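Local coordinates for protein glutaconate CoA-transferase subunit A (PDB 1POI) that transfers coenzyme A from acetyl-CoA to glutaconate, (R)-2-hydroxyglutarate and related acids in the fermentative breakdown of glutamate, at residues L239-S247 / H287-G295. Residues are numbered along the deposited sequence; the frame is centred on the assembly and turned at random.
Sequences LAPYGAHPS and HDEYLNKLG
His287 and Tyr290, one turn apart on helix 287-294, each reach a polar atom of the loop 239-247. The carbonyl of Pro241 takes a hydrogen bond from His287, NE2 to O 3.0 Å; the oxygen lies in the plane of the imidazole, while the N-H arrives from above the carbonyl plane. The ring of His287 swings out to the type II turn Ala240-Gly243 because chi1, at -169°, sets CG opposite the backbone nitrogen. Farther along, Tyr290 OH and His245 ND1 are hydrogen-bonded at 2.9 Å. A water joins the same hydroxyl to His245 O, so Tyr290 OH holds the ring directly and the backbone carbonyl through the water. The other ring nitrogen, His245 NE2, is hydrogen-bonded to Asp256, and the two bonds together fix the rotation of the imidazole.

Apolar contacts fill in around these bonds. Leu294 CD1 sits over one face of the His245 ring in a CH-pi contact, 3.8 Å from its centroid; Pro246, joined to His245 by a cis peptide bond, sets CB against the opposite face, toward its rim. Leu291 brings CD2 to 4.1 Å from Tyr242 CB, and its CD1 meets Pro241 CB at 4.3 Å.

The contact joins helix 287-294 to the loop leaving strand 236-239, an outermost strand, within this chain, of a seven-stranded parallel sheet in an open alpha/beta fold, consistent with the Rossmann-like clan of the CoA-transferase family. Helix 257-266 packs against Pro246 and Tyr290, helix 296-300 against Tyr242, Leu291 and Leu294, and a second copy of this subunit touches Pro241 and Leu291.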
loop_
_atom_site.group_PDB
_atom_site.type_symbol
_atom_site.label_atom_id
_atom_site.label_comp_id
_atom_site.label_asym_id
_atom_site.label_seq_id
_atom_site.Cartn_x
_atom_site.Cartn_y
_atom_site.Cartn_z
ATOM N N LEU A 239 -23.430 8.147 5.469
ATOM C CA LEU A 239 -22.209 8.936 5.229
ATOM C C LEU A 239 -22.154 10.085 6.230
ATOM O O LEU A 239 -22.998 10.957 6.203
ATOM C CB LEU A 239 -22.199 9.490 3.799
ATOM C CG LEU A 239 -20.905 10.151 3.294
ATOM C CD1 LEU A 239 -19.688 9.319 3.656
ATOM C CD2 LEU A 239 -20.949 10.356 1.776
ATOM N N ALA A 240 -21.211 10.047 7.155
ATOM C CA ALA A 240 -21.076 11.099 8.148
ATOM C C ALA A 240 -19.620 11.467 8.452
ATOM O O ALA A 240 -19.018 10.919 9.390
ATOM C CB ALA A 240 -21.768 10.718 9.398
ATOM N N PRO A 241 -19.032 12.383 7.639
ATOM C CA PRO A 241 -17.659 12.883 7.755
ATOM C C PRO A 241 -17.411 13.493 9.118
ATOM O O PRO A 241 -18.155 14.362 9.546
ATOM C CB PRO A 241 -17.597 13.936 6.670
ATOM C CG PRO A 241 -18.427 13.322 5.596
ATOM C CD PRO A 241 -19.629 12.831 6.368
ATOM N N TYR A 242 -16.321 13.076 9.761
ATOM C CA TYR A 242 -15.948 13.516 11.102
ATOM C C TYR A 242 -17.049 13.167 12.081
ATOM O O TYR A 242 -17.164 13.795 13.139
ATOM C CB TYR A 242 -15.656 15.026 11.174
ATOM C CG TYR A 242 -14.530 15.480 10.292
ATOM C CD1 TYR A 242 -14.777 15.789 8.960
ATOM C CD2 TYR A 242 -13.209 15.567 10.766
ATOM C CE1 TYR A 242 -13.754 16.170 8.093
ATOM C CE2 TYR A 242 -12.157 15.954 9.894
ATOM C CZ TYR A 242 -12.460 16.251 8.551
ATOM O OH TYR A 242 -11.503 16.599 7.618
ATOM N N GLY A 243 -17.838 12.148 11.734
ATOM C CA GLY A 243 -18.920 11.707 12.591
ATOM C C GLY A 243 -18.504 11.289 13.989
ATOM O O GLY A 243 -19.363 11.070 14.848
ATOM N N ALA A 244 -17.204 11.154 14.230
ATOM C CA ALA A 244 -16.719 10.751 15.551
ATOM C C ALA A 244 -16.331 11.964 16.345
ATOM O O ALA A 244 -16.063 11.864 17.533
ATOM C CB ALA A 244 -15.513 9.809 15.429
ATOM N N HIS A 245 -16.309 13.120 15.685
ATOM C CA HIS A 245 -15.914 14.357 16.338
ATOM C C HIS A 245 -16.802 14.591 17.535
ATOM O O HIS A 245 -18.018 14.433 17.442
ATOM C CB HIS A 245 -15.993 15.531 15.359
ATOM C CG HIS A 245 -15.592 16.842 15.958
ATOM N ND1 HIS A 245 -16.360 17.502 16.892
ATOM C CD2 HIS A 245 -14.498 17.613 15.764
ATOM C CE1 HIS A 245 -15.757 18.619 17.253
ATOM N NE2 HIS A 245 -14.626 18.711 16.582
ATOM N N PRO A 246 -16.227 15.041 18.656
ATOM C CA PRO A 246 -14.839 15.385 18.989
ATOM C C PRO A 246 -13.841 14.253 19.296
ATOM O O PRO A 246 -12.797 14.522 19.887
ATOM C CB PRO A 246 -15.020 16.203 20.263
ATOM C CG PRO A 246 -16.065 15.437 20.967
ATOM C CD PRO A 246 -17.084 15.260 19.831
ATOM N N SER A 247 -14.152 13.002 18.978
ATOM C CA SER A 247 -13.224 11.931 19.308
ATOM C C SER A 247 -12.347 11.563 18.120
ATOM O O SER A 247 -12.654 11.927 16.966
ATOM C CB SER A 247 -13.982 10.719 19.842
ATOM O OG SER A 247 -14.755 10.127 18.827
ATOM N N HIS A 287 -26.239 16.895 10.527
ATOM C CA HIS A 287 -24.792 16.834 10.721
ATOM C C HIS A 287 -24.021 17.873 9.893
ATOM O O HIS A 287 -23.040 18.452 10.366
ATOM C CB HIS A 287 -24.264 15.421 10.450
ATOM C CG HIS A 287 -22.844 15.226 10.877
ATOM N ND1 HIS A 287 -22.447 15.289 12.195
ATOM C CD2 HIS A 287 -21.733 14.922 10.163
ATOM C CE1 HIS A 287 -21.154 15.030 12.272
ATOM N NE2 HIS A 287 -20.696 14.802 11.055
ATOM N N ASP A 288 -24.447 18.103 8.661
ATOM C CA ASP A 288 -23.792 19.098 7.862
ATOM C C ASP A 288 -23.727 20.404 8.667
ATOM O O ASP A 288 -22.654 20.961 8.839
ATOM C CB ASP A 288 -24.535 19.277 6.542
ATOM C CG ASP A 288 -24.112 18.253 5.502
ATOM O OD1 ASP A 288 -23.300 17.366 5.829
ATOM O OD2 ASP A 288 -24.544 18.348 4.341
ATOM N N GLU A 289 -24.848 20.816 9.256
ATOM C CA GLU A 289 -24.918 22.026 10.067
ATOM C C GLU A 289 -23.887 22.032 11.168
ATOM O O GLU A 289 -23.386 23.091 11.563
ATOM C CB GLU A 289 -26.297 22.180 10.706
ATOM C CG GLU A 289 -27.387 22.445 9.713
ATOM C CD GLU A 289 -28.398 23.460 10.189
ATOM O OE1 GLU A 289 -28.506 23.699 11.414
ATOM O OE2 GLU A 289 -29.085 24.031 9.313
ATOM N N TYR A 290 -23.625 20.859 11.718
ATOM C CA TYR A 290 -22.645 20.730 12.783
ATOM C C TYR A 290 -21.250 21.024 12.202
ATOM O O TYR A 290 -20.469 21.791 12.773
ATOM C CB TYR A 290 -22.722 19.316 13.365
ATOM C CG TYR A 290 -21.723 18.999 14.459
ATOM C CD1 TYR A 290 -21.968 19.362 15.773
ATOM C CD2 TYR A 290 -20.557 18.267 14.188
ATOM C CE1 TYR A 290 -21.104 19.011 16.785
ATOM C CE2 TYR A 290 -19.683 17.915 15.209
ATOM C CZ TYR A 290 -19.966 18.290 16.503
ATOM O OH TYR A 290 -19.109 17.950 17.526
ATOM N N LEU A 291 -20.963 20.451 11.039
ATOM C CA LEU A 291 -19.662 20.639 10.391
ATOM C C LEU A 291 -19.436 22.099 10.045
ATOM O O LEU A 291 -18.371 22.672 10.329
ATOM C CB LEU A 291 -19.549 19.770 9.132
ATOM C CG LEU A 291 -19.598 18.264 9.421
ATOM C CD1 LEU A 291 -19.457 17.500 8.133
ATOM C CD2 LEU A 291 -18.510 17.847 10.424
ATOM N N ASN A 292 -20.458 22.718 9.470
ATOM C CA ASN A 292 -20.349 24.102 9.087
ATOM C C ASN A 292 -20.182 25.023 10.288
ATOM O O ASN A 292 -19.358 25.937 10.275
ATOM C CB ASN A 292 -21.509 24.472 8.188
ATOM C CG ASN A 292 -21.302 23.986 6.779
ATOM O OD1 ASN A 292 -20.204 23.588 6.420
ATOM N ND2 ASN A 292 -22.337 24.030 5.965
ATOM N N LYS A 293 -20.888 24.710 11.363
ATOM C CA LYS A 293 -20.799 25.494 12.586
ATOM C C LYS A 293 -19.344 25.494 13.010
ATOM O O LYS A 293 -18.799 26.536 13.339
ATOM C CB LYS A 293 -21.665 24.863 13.680
ATOM C CG LYS A 293 -21.646 25.599 14.993
ATOM C CD LYS A 293 -23.049 26.032 15.437
ATOM C CE LYS A 293 -22.968 26.953 16.653
ATOM N NZ LYS A 293 -22.273 26.272 17.797
ATOM N N LEU A 294 -18.723 24.320 12.987
ATOM C CA LEU A 294 -17.317 24.165 13.347
ATOM C C LEU A 294 -16.398 24.969 12.420
ATOM O O LEU A 294 -15.483 25.652 12.888
ATOM C CB LEU A 294 -16.914 22.698 13.311
ATOM C CG LEU A 294 -17.449 21.865 14.467
ATOM C CD1 LEU A 294 -17.069 20.442 14.246
ATOM C CD2 LEU A 294 -16.907 22.367 15.800
ATOM N N GLY A 295 -16.645 24.909 11.116
ATOM C CA GLY A 295 -15.821 25.664 10.192
ATOM C C GLY A 295 -14.741 24.795 9.582
ATOM O O GLY A 295 -14.201 23.909 10.260
HETATM O O HOH W 1 -20.481 15.958 18.860
#